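Long-range contacts in GDSL-like protein (Roseburia intestinalis L1-82, PDB 6HFZ), which is a two-domain esterase from a gut bacterium that is active on acetylated mannans and removes acetyl groups from them: residues Phe102-Phe107 against Leu138-Val143; Val167-Thr172 against Ser204-Phe209; Gly270-Lys275 against Pro360-Ser365. All coordinates share one frame; numbering follows the deposited sequence.

Overall arrangement
Interactions 1 and 2 lie side by side in the esterase domain, their centres about 10 Å apart, and share one sheet: strand 136-141 pairs with strand 102-106 in interaction 1, and with strand 166-168, whose end packs on a helix in interaction 2. Their link is probably two backbone hydrogen bonds, His141 N to Val167 O at 2.8 Å and Met169 N to His141 O at 2.9 Å. Glu106, in interaction 1, comes near the probable triad of Ser41, Asp190 and His193 without touching it. Interaction 3 belongs to the second, all-beta domain; its centre is about 32 Å from that of interaction 1 and about 41 Å from that of interaction 2.

Interaction 1: residues Phe102-Phe107 against Leu138-Val143; sequences FVIIEF and LLVHNV
Strands 102-106 and 138-141 pair in parallel within the central sheet of the esterase domain, with Ile104 beside Leu138 and Ile105 beside Leu139. Three backbone hydrogen bonds hold them, from Leu138 N to Val103 O, Ile105 N to Leu138 O and Val140 N to Ile105 O, the last 3.0 Å long. On the face toward helix 196-215, Leu138 sends CD2 alongside Ile104 CG1 at 3.9 Å and also meets Phe102 CZ. One step on, the methyls Ile104 CG2 and Val140 CG2 touch at 3.7 Å. The other face carries Leu139 CD2 against Ile105 CB, under helix 115-129. At the end of strand 102-106, Glu106 bends at chi2 (-77°), turning its carboxylate across the amide of Asn142, just past the other strand. Asn142 ND2 gives a nearly straight 2.9 Å bond to Glu106 OE1, which lies in the amide plane, yet the donor stands above the carboxylate. A water donating to both Glu106 OE1 and Val140 O and accepting from Asn142 N fills in the bridge, while Glu106 OE2 is hydrogen-bonded to Thr43 OG1; the buried carboxylate is thus gripped at both oxygens. Strand, helix 115-129 and strand form a beta-alpha-beta crossover, the building unit of the SGNH-hydrolase fold.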
loop_
_atom_site.group_PDB
_atom_site.type_symbol
_atom_site.label_atom_id
_atom_site.label_comp_id
_atom_site.label_asym_id
_atom_site.label_seq_id
_atom_site.Cartn_x
_atom_site.Cartn_y
_atom_site.Cartn_z
ATOM N N PHE A 102 -3.127 -16.325 2.322
ATOM C CA PHE A 102 -3.873 -15.663 1.284
ATOM C C PHE A 102 -3.652 -14.157 1.476
ATOM O O PHE A 102 -3.731 -13.686 2.608
ATOM C CB PHE A 102 -5.358 -16.016 1.435
ATOM C CG PHE A 102 -6.314 -15.226 0.561
ATOM C CD1 PHE A 102 -6.642 -15.671 -0.705
ATOM C CD2 PHE A 102 -6.943 -14.089 1.060
ATOM C CE1 PHE A 102 -7.528 -14.948 -1.505
ATOM C CE2 PHE A 102 -7.849 -13.383 0.277
ATOM C CZ PHE A 102 -8.137 -13.823 -1.001
ATOM N N VAL A 103 -3.293 -13.456 0.395
ATOM C CA VAL A 103 -3.002 -12.032 0.407
ATOM C C VAL A 103 -3.771 -11.372 -0.746
ATOM O O VAL A 103 -3.555 -11.752 -1.889
ATOM C CB VAL A 103 -1.495 -11.754 0.200
ATOM C CG1 VAL A 103 -1.232 -10.245 0.149
ATOM C CG2 VAL A 103 -0.656 -12.431 1.282
ATOM N N ILE A 104 -4.630 -10.418 -0.406
ATOM C CA ILE A 104 -5.168 -9.433 -1.376
ATOM C C ILE A 104 -4.261 -8.208 -1.396
ATOM O O ILE A 104 -3.893 -7.661 -0.303
ATOM C CB ILE A 104 -6.619 -9.057 -1.044
ATOM C CG1 ILE A 104 -7.547 -10.123 -1.632
ATOM C CG2 ILE A 104 -6.959 -7.630 -1.562
ATOM C CD1 ILE A 104 -8.988 -10.036 -1.197
ATOM N N ILE A 105 -3.899 -7.796 -2.610
ATOM C CA ILE A 105 -3.137 -6.612 -2.808
ATOM C C ILE A 105 -4.022 -5.565 -3.500
ATOM O O ILE A 105 -4.564 -5.820 -4.555
ATOM C CB ILE A 105 -1.864 -6.900 -3.613
ATOM C CG1 ILE A 105 -0.904 -7.834 -2.882
ATOM C CG2 ILE A 105 -1.188 -5.593 -3.977
ATOM C CD1 ILE A 105 0.258 -8.240 -3.697
ATOM N N GLU A 106 -4.144 -4.375 -2.907
ATOM C CA GLU A 106 -5.173 -3.416 -3.297
ATOM C C GLU A 106 -4.599 -1.996 -3.261
ATOM O O GLU A 106 -4.705 -1.301 -2.223
ATOM C CB GLU A 106 -6.340 -3.594 -2.324
ATOM C CG GLU A 106 -7.602 -2.811 -2.629
ATOM C CD GLU A 106 -7.592 -1.335 -2.295
ATOM O OE1 GLU A 106 -7.658 -0.528 -3.276
ATOM O OE2 GLU A 106 -7.462 -0.974 -1.077
ATOM N N PHE A 107 -4.002 -1.574 -4.387
ATOM C CA PHE A 107 -3.322 -0.277 -4.478
ATOM C C PHE A 107 -3.711 0.487 -5.758
ATOM O O PHE A 107 -3.091 1.488 -6.092
ATOM C CB PHE A 107 -1.797 -0.448 -4.414
ATOM C CG PHE A 107 -1.248 -0.709 -3.038
ATOM C CD1 PHE A 107 -1.385 0.248 -2.024
ATOM C CD2 PHE A 107 -0.654 -1.918 -2.725
ATOM C CE1 PHE A 107 -0.844 0.030 -0.760
ATOM C CE2 PHE A 107 -0.209 -2.166 -1.426
ATOM C CZ PHE A 107 -0.259 -1.181 -0.466
ATOM N N LEU A 138 -4.197 -12.524 -4.684
ATOM C CA LEU A 138 -5.277 -12.031 -5.528
ATOM C C LEU A 138 -5.158 -10.502 -5.607
ATOM O O LEU A 138 -5.118 -9.822 -4.540
ATOM C CB LEU A 138 -6.612 -12.447 -4.911
ATOM C CG LEU A 138 -7.866 -11.824 -5.516
ATOM C CD1 LEU A 138 -8.028 -12.329 -6.928
ATOM C CD2 LEU A 138 -9.077 -12.156 -4.653
ATOM N N LEU A 139 -5.115 -9.960 -6.821
ATOM C CA LEU A 139 -5.039 -8.511 -6.981
ATOM C C LEU A 139 -6.465 -7.963 -7.025
ATOM O O LEU A 139 -7.375 -8.565 -7.654
ATOM C CB LEU A 139 -4.252 -8.147 -8.243
ATOM C CG LEU A 139 -2.865 -8.762 -8.386
ATOM C CD1 LEU A 139 -2.141 -8.163 -9.553
ATOM C CD2 LEU A 139 -2.006 -8.581 -7.148
ATOM N N VAL A 140 -6.700 -6.852 -6.317
ATOM C CA VAL A 140 -7.999 -6.223 -6.377
ATOM C C VAL A 140 -7.834 -4.782 -6.877
ATOM O O VAL A 140 -7.025 -4.009 -6.369
ATOM C CB VAL A 140 -8.694 -6.270 -4.998
ATOM C CG1 VAL A 140 -9.934 -5.391 -4.951
ATOM C CG2 VAL A 140 -9.053 -7.696 -4.585
ATOM N N HIS A 141 -8.607 -4.409 -7.897
ATOM C CA HIS A 141 -8.533 -3.079 -8.517
ATOM C C HIS A 141 -9.811 -2.280 -8.228
ATOM O O HIS A 141 -10.839 -2.536 -8.860
ATOM C CB HIS A 141 -8.354 -3.197 -10.054
ATOM C CG HIS A 141 -7.266 -4.110 -10.538
ATOM N ND1 HIS A 141 -5.925 -3.891 -10.245
ATOM C CD2 HIS A 141 -7.300 -5.253 -11.258
ATOM C CE1 HIS A 141 -5.192 -4.873 -10.773
ATOM N NE2 HIS A 141 -5.996 -5.698 -11.401
ATOM N N ASN A 142 -9.743 -1.309 -7.295
ATOM C CA ASN A 142 -10.826 -0.352 -7.048
ATOM C C ASN A 142 -10.799 0.684 -8.176
ATOM O O ASN A 142 -9.974 0.554 -9.119
ATOM C CB ASN A 142 -10.706 0.222 -5.642
ATOM C CG ASN A 142 -11.290 -0.732 -4.616
ATOM O OD1 ASN A 142 -12.466 -1.078 -4.707
ATOM N ND2 ASN A 142 -10.481 -1.213 -3.683
ATOM N N VAL A 143 -11.749 1.621 -8.149
ATOM C CA VAL A 143 -11.878 2.599 -9.214
ATOM C C VAL A 143 -12.330 3.933 -8.592
ATOM O O VAL A 143 -13.065 3.945 -7.593
ATOM C CB VAL A 143 -12.869 2.054 -10.273
ATOM C CG1 VAL A 143 -14.289 2.003 -9.700
ATOM C CG2 VAL A 143 -12.844 2.831 -11.578
HETATM O O HOH W 1 -7.188 -1.285 -5.821
HETATM O O HOH W 2 -4.118 -3.499 -6.703
#

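Interaction 2: residues Val167-Thr172 against Ser204-Phe209; sequences VSMQST and SVITYF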
loop_
_atom_site.group_PDB
_atom_site.type_symbol
_atom_site.label_atom_id
_atom_site.label_comp_id
_atom_site.label_asym_id
_atom_site.label_seq_id
_atom_site.Cartn_x
_atom_site.Cartn_y
_atom_site.Cartn_z
ATOM N N VAL A 167 -9.308 -9.142 -9.784
ATOM C CA VAL A 167 -10.664 -8.709 -9.965
ATOM C C VAL A 167 -10.734 -7.178 -9.952
ATOM O O VAL A 167 -9.923 -6.509 -9.249
ATOM C CB VAL A 167 -11.619 -9.345 -8.939
ATOM C CG1 VAL A 167 -11.701 -10.854 -9.128
ATOM C CG2 VAL A 167 -11.267 -9.002 -7.506
ATOM N N SER A 168 -11.760 -6.639 -10.628
ATOM C CA SER A 168 -11.855 -5.195 -10.888
ATOM C C SER A 168 -13.245 -4.638 -10.638
ATOM O O SER A 168 -14.227 -5.207 -11.098
ATOM C CB SER A 168 -11.413 -4.887 -12.291
ATOM O OG SER A 168 -11.606 -3.519 -12.602
HETATM N N MSE A 169 -13.299 -3.447 -10.006
HETATM C CA MSE A 169 -14.520 -2.653 -9.877
HETATM C C MSE A 169 -14.731 -1.726 -11.074
HETATM O O MSE A 169 -15.837 -1.228 -11.304
HETATM C CB MSE A 169 -14.516 -1.836 -8.579
HETATM C CG MSE A 169 -14.032 -2.662 -7.374
HETATM SE SE MSE A 169 -15.105 -4.307 -7.156
HETATM C CE MSE A 169 -13.596 -5.501 -6.868
ATOM N N GLN A 170 -13.669 -1.509 -11.857
ATOM C CA GLN A 170 -13.735 -0.606 -13.007
ATOM C C GLN A 170 -14.669 -1.166 -14.089
ATOM O O GLN A 170 -15.274 -0.385 -14.836
ATOM C CB GLN A 170 -12.325 -0.373 -13.549
ATOM C CG GLN A 170 -12.153 0.690 -14.622
ATOM C CD GLN A 170 -10.719 0.941 -15.033
ATOM O OE1 GLN A 170 -10.040 0.025 -15.492
ATOM N NE2 GLN A 170 -10.252 2.192 -14.967
ATOM N N SER A 171 -14.709 -2.484 -14.202
ATOM C CA SER A 171 -15.511 -3.238 -15.197
ATOM C C SER A 171 -16.785 -3.871 -14.619
ATOM O O SER A 171 -17.480 -4.640 -15.354
ATOM C CB SER A 171 -14.630 -4.262 -15.845
ATOM O OG SER A 171 -13.997 -5.051 -14.864
ATOM N N THR A 172 -17.149 -3.552 -13.358
ATOM C CA THR A 172 -18.349 -4.101 -12.731
ATOM C C THR A 172 -19.229 -3.011 -12.092
ATOM O O THR A 172 -20.377 -2.840 -12.529
ATOM C CB THR A 172 -17.994 -5.123 -11.664
ATOM O OG1 THR A 172 -16.992 -4.537 -10.819
ATOM C CG2 THR A 172 -17.527 -6.425 -12.256
ATOM N N SER A 204 -18.757 -8.347 -2.839
ATOM C CA SER A 204 -19.570 -9.278 -3.646
ATOM C C SER A 204 -18.829 -9.638 -4.942
ATOM O O SER A 204 -18.928 -10.757 -5.420
ATOM C CB SER A 204 -20.955 -8.717 -3.937
ATOM O OG SER A 204 -20.884 -7.668 -4.895
ATOM N N VAL A 205 -18.069 -8.680 -5.503
ATOM C CA VAL A 205 -17.350 -8.946 -6.738
ATOM C C VAL A 205 -16.240 -9.969 -6.434
ATOM O O VAL A 205 -16.005 -10.879 -7.209
ATOM C CB VAL A 205 -16.821 -7.653 -7.395
ATOM C CG1 VAL A 205 -15.888 -7.978 -8.537
ATOM C CG2 VAL A 205 -17.940 -6.698 -7.840
ATOM N N ILE A 206 -15.570 -9.800 -5.289
ATOM C CA ILE A 206 -14.469 -10.646 -4.934
ATOM C C ILE A 206 -15.003 -12.052 -4.626
ATOM O O ILE A 206 -14.430 -13.045 -5.083
ATOM C CB ILE A 206 -13.697 -10.067 -3.743
ATOM C CG1 ILE A 206 -13.026 -8.740 -4.112
ATOM C CG2 ILE A 206 -12.695 -11.093 -3.248
ATOM C CD1 ILE A 206 -12.614 -7.880 -2.912
ATOM N N THR A 207 -16.080 -12.131 -3.852
ATOM C CA THR A 207 -16.602 -13.458 -3.404
ATOM C C THR A 207 -17.206 -14.230 -4.606
ATOM O O THR A 207 -17.165 -15.456 -4.622
ATOM C CB THR A 207 -17.505 -13.336 -2.174
ATOM O OG1 THR A 207 -18.659 -12.573 -2.498
ATOM C CG2 THR A 207 -16.839 -12.691 -0.977
ATOM N N TYR A 208 -17.785 -13.528 -5.598
ATOM C CA TYR A 208 -18.224 -14.154 -6.844
ATOM C C TYR A 208 -17.100 -15.019 -7.429
ATOM O O TYR A 208 -17.279 -16.207 -7.796
ATOM C CB TYR A 208 -18.640 -13.101 -7.872
ATOM C CG TYR A 208 -19.022 -13.718 -9.183
ATOM C CD1 TYR A 208 -20.320 -14.170 -9.354
ATOM C CD2 TYR A 208 -18.133 -13.867 -10.235
ATOM C CE1 TYR A 208 -20.717 -14.769 -10.532
ATOM C CE2 TYR A 208 -18.523 -14.461 -11.428
ATOM C CZ TYR A 208 -19.817 -14.929 -11.558
ATOM O OH TYR A 208 -20.289 -15.520 -12.688
ATOM N N PHE A 209 -15.893 -14.442 -7.474
ATOM C CA PHE A 209 -14.743 -15.106 -8.040
ATOM C C PHE A 209 -14.308 -16.249 -7.115
ATOM O O PHE A 209 -14.049 -17.345 -7.603
ATOM C CB PHE A 209 -13.602 -14.108 -8.276
ATOM C CG PHE A 209 -12.313 -14.733 -8.744
ATOM C CD1 PHE A 209 -12.204 -15.193 -10.048
ATOM C CD2 PHE A 209 -11.240 -14.876 -7.886
ATOM C CE1 PHE A 209 -11.035 -15.797 -10.482
ATOM C CE2 PHE A 209 -10.063 -15.462 -8.329
ATOM C CZ PHE A 209 -9.958 -15.880 -9.633
#
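Val167 and Ile206 mark where the two backbones come nearest, CA to CA 6.6 Å, as the end of strand 166-168 and the turn after it run past the flank of helix 196-215. No hydrogen bond crosses; the contact is made mostly by apolar side chains, every touching residue buried. Val167 sets its two methyls against Ile206 and Phe209, about one helical turn apart. CG2 takes the position between its own backbone N and carbonyl carbon (chi1 -65° for CG1), and meets Ile206 CG1 at 3.8 Å, the two side chains at about a right angle. CG1 goes to Phe209, touching CB and CG at 3.9 Å each. This is helix-on-sheet packing of the three-layer alpha/beta/alpha SGNH fold: Ile206 and Phe209 also lie on Leu138 of the neighbouring strand, so the helix covers this side of the sheet. Beyond the strand, Met169, built as selenomethionine, is bent at chi2 (-56°) and chi3, which folds its end back past Val205 in the reverse direction. SE lies 3.8 Å from Val205 CB, and CE the same distance from Val205 CG1. Val205 CG2 meets Thr172 tip to tip, its nearest atom there being OG1. That hydroxyl donates to Ser168 O at 2.9 Å, in the carbonyl plane on a lone pair, closing the turn. Exchanging Thr172 for an alanine would take away this hydroxyl, so Ser168 O would probably lose that bond and Val205 CG2 its contact with OG1, with CB alone left near it. Ser168 OG, held by Gln152, accepts from Gln170 N in an ST turn.

Interaction 3: residues Gly270-Lys275 against Pro360-Ser365; sequences GWTASK and PFYLVS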
loop_
_atom_site.group_PDB
_atom_site.type_symbol
_atom_site.label_atom_id
_atom_site.label_comp_id
_atom_site.label_asym_id
_atom_site.label_seq_id
_atom_site.Cartn_x
_atom_site.Cartn_y
_atom_site.Cartn_z
ATOM N N GLY A 270 10.020 7.578 13.979
ATOM C CA GLY A 270 10.814 8.545 13.283
ATOM C C GLY A 270 11.371 9.598 14.218
ATOM O O GLY A 270 11.783 9.316 15.341
ATOM N N TRP A 271 11.424 10.836 13.725
ATOM C CA TRP A 271 12.112 11.899 14.405
ATOM C C TRP A 271 11.298 13.176 14.218
ATOM O O TRP A 271 10.666 13.379 13.174
ATOM C CB TRP A 271 13.525 12.126 13.851
ATOM C CG TRP A 271 14.473 10.989 13.776
ATOM C CD1 TRP A 271 15.420 10.637 14.695
ATOM C CD2 TRP A 271 14.587 10.060 12.685
ATOM N NE1 TRP A 271 16.142 9.583 14.233
ATOM C CE2 TRP A 271 15.642 9.186 13.013
ATOM C CE3 TRP A 271 13.904 9.891 11.469
ATOM C CZ2 TRP A 271 16.049 8.164 12.169
ATOM C CZ3 TRP A 271 14.305 8.869 10.643
ATOM C CH2 TRP A 271 15.371 8.031 10.975
ATOM N N THR A 272 11.366 14.089 15.196
ATOM C CA THR A 272 10.655 15.348 15.110
ATOM C C THR A 272 11.635 16.516 15.233
ATOM O O THR A 272 12.683 16.318 15.797
ATOM C CB THR A 272 9.578 15.506 16.182
ATOM O OG1 THR A 272 10.195 15.369 17.456
ATOM C CG2 THR A 272 8.487 14.470 16.005
ATOM N N ALA A 273 11.210 17.686 14.731
ATOM C CA ALA A 273 11.982 18.961 14.835
ATOM C C ALA A 273 11.044 20.177 14.808
ATOM O O ALA A 273 10.096 20.211 14.033
ATOM C CB ALA A 273 12.993 19.022 13.709
ATOM N N SER A 274 11.381 21.228 15.585
ATOM C CA SER A 274 10.561 22.426 15.675
ATOM C C SER A 274 11.299 23.714 15.260
ATOM O O SER A 274 10.630 24.744 15.111
ATOM C CB SER A 274 10.036 22.618 17.096
ATOM O OG SER A 274 9.265 21.488 17.508
ATOM N N LYS A 275 12.629 23.678 15.184
ATOM C CA LYS A 275 13.431 24.915 15.008
ATOM C C LYS A 275 14.210 24.949 13.694
ATOM O O LYS A 275 14.825 23.974 13.292
ATOM C CB LYS A 275 14.400 25.060 16.164
ATOM C CG LYS A 275 13.681 25.296 17.475
ATOM C CD LYS A 275 14.632 25.506 18.592
ATOM C CE LYS A 275 13.915 25.632 19.928
ATOM N NZ LYS A 275 14.901 25.697 21.028
ATOM N N PRO A 360 5.232 20.052 15.091
ATOM C CA PRO A 360 6.599 19.957 14.596
ATOM C C PRO A 360 6.597 19.222 13.249
ATOM O O PRO A 360 5.590 18.629 12.855
ATOM C CB PRO A 360 7.312 19.102 15.632
ATOM C CG PRO A 360 6.212 18.237 16.195
ATOM C CD PRO A 360 4.960 19.086 16.164
ATOM N N PHE A 361 7.731 19.294 12.545
ATOM C CA PHE A 361 7.940 18.465 11.365
ATOM C C PHE A 361 8.127 17.010 11.842
ATOM O O PHE A 361 8.820 16.790 12.809
ATOM C CB PHE A 361 9.154 18.990 10.595
ATOM C CG PHE A 361 9.321 18.368 9.237
ATOM C CD1 PHE A 361 9.930 17.128 9.095
ATOM C CD2 PHE A 361 8.821 19.006 8.108
ATOM C CE1 PHE A 361 10.057 16.552 7.831
ATOM C CE2 PHE A 361 8.869 18.382 6.866
ATOM C CZ PHE A 361 9.528 17.180 6.727
ATOM N N TYR A 362 7.485 16.031 11.178
ATOM C CA TYR A 362 7.681 14.592 11.508
ATOM C C TYR A 362 8.341 13.896 10.305
ATOM O O TYR A 362 7.702 13.688 9.281
ATOM C CB TYR A 362 6.359 13.904 11.908
ATOM C CG TYR A 362 6.613 12.635 12.705
ATOM C CD1 TYR A 362 7.150 11.515 12.107
ATOM C CD2 TYR A 362 6.366 12.583 14.078
ATOM C CE1 TYR A 362 7.459 10.378 12.851
ATOM C CE2 TYR A 362 6.603 11.439 14.828
ATOM C CZ TYR A 362 7.184 10.347 14.216
ATOM O OH TYR A 362 7.484 9.242 14.968
ATOM N N LEU A 363 9.594 13.488 10.479
ATOM C CA LEU A 363 10.329 12.667 9.509
ATOM C C LEU A 363 10.117 11.192 9.879
ATOM O O LEU A 363 10.566 10.708 10.918
ATOM C CB LEU A 363 11.803 13.090 9.551
ATOM C CG LEU A 363 12.733 12.328 8.618
ATOM C CD1 LEU A 363 12.351 12.526 7.137
ATOM C CD2 LEU A 363 14.180 12.750 8.833
ATOM N N VAL A 364 9.354 10.463 9.042
ATOM C CA VAL A 364 8.974 9.113 9.377
ATOM C C VAL A 364 10.103 8.138 8.996
ATOM O O VAL A 364 10.491 7.261 9.766
ATOM C CB VAL A 364 7.643 8.724 8.711
ATOM C CG1 VAL A 364 7.318 7.239 8.932
ATOM C CG2 VAL A 364 6.501 9.650 9.142
ATOM N N SER A 365 10.667 8.247 7.785
ATOM C CA SER A 365 11.672 7.317 7.336
ATOM C C SER A 365 12.414 7.898 6.138
ATOM O O SER A 365 11.877 8.757 5.454
ATOM C CB SER A 365 11.099 5.954 6.919
ATOM O OG SER A 365 10.511 5.998 5.593
#
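Tyr362 carries CG anti to its backbone N (chi1 -159°), while Thr272 has OG1 between N and carbonyl carbon (chi1 57°), which sets CG2 beside the backbone N, where it meets the ring, Thr272 CG2 lying 3.4 Å from Tyr362 CD2. The same ring extends under the start of the partner strand. Its face receives Trp271 O, 4.1 Å above the plane and offset toward the rim, and its hydroxyl reaches Gly270, whose N donates to Tyr362 OH over 3.2 Å. The hydroxyl is also hydrogen-bonded to Asp256 OD2, so that end of the ring is fixed by two partners. Strands 271-273 and 361-365 run antiparallel in a sheet of the second domain, a beta sandwich. Trp271 with Leu363 and Ala273 with Phe361 are the hydrogen-bonded pairs, each with two backbone bonds; Leu363 N lies nearly in line with the C=O of Trp271, 2.9 Å from its O. Thr272 and Tyr362 form the non-hydrogen-bonded pair between them. The residues Trp271, Ala273, Phe361 and Leu363 face strands 279-286 and 342-352 of the other sheet, forming the interior of the sandwich. There Trp271 CE3 lies 3.9 Å from Leu363 CD2, the two side chains crossing obliquely, and the indole meets Leu363 O at its edge. At Gly270, CA sits 3.2 Å from Leu363 O in a CA-H...O contact; a CB would point into that oxygen. At the far end Pro360 CB packs on Ala273 O at 3.4 Å and on Ser274 OG, and a HEPES molecule, probably from the crystallisation liquor, lies close to the proline side chain. Just beyond Leu363, Val364 and Ser365 together stand opposite the single residue Gln292 of strand 288-295, a classic beta bulge.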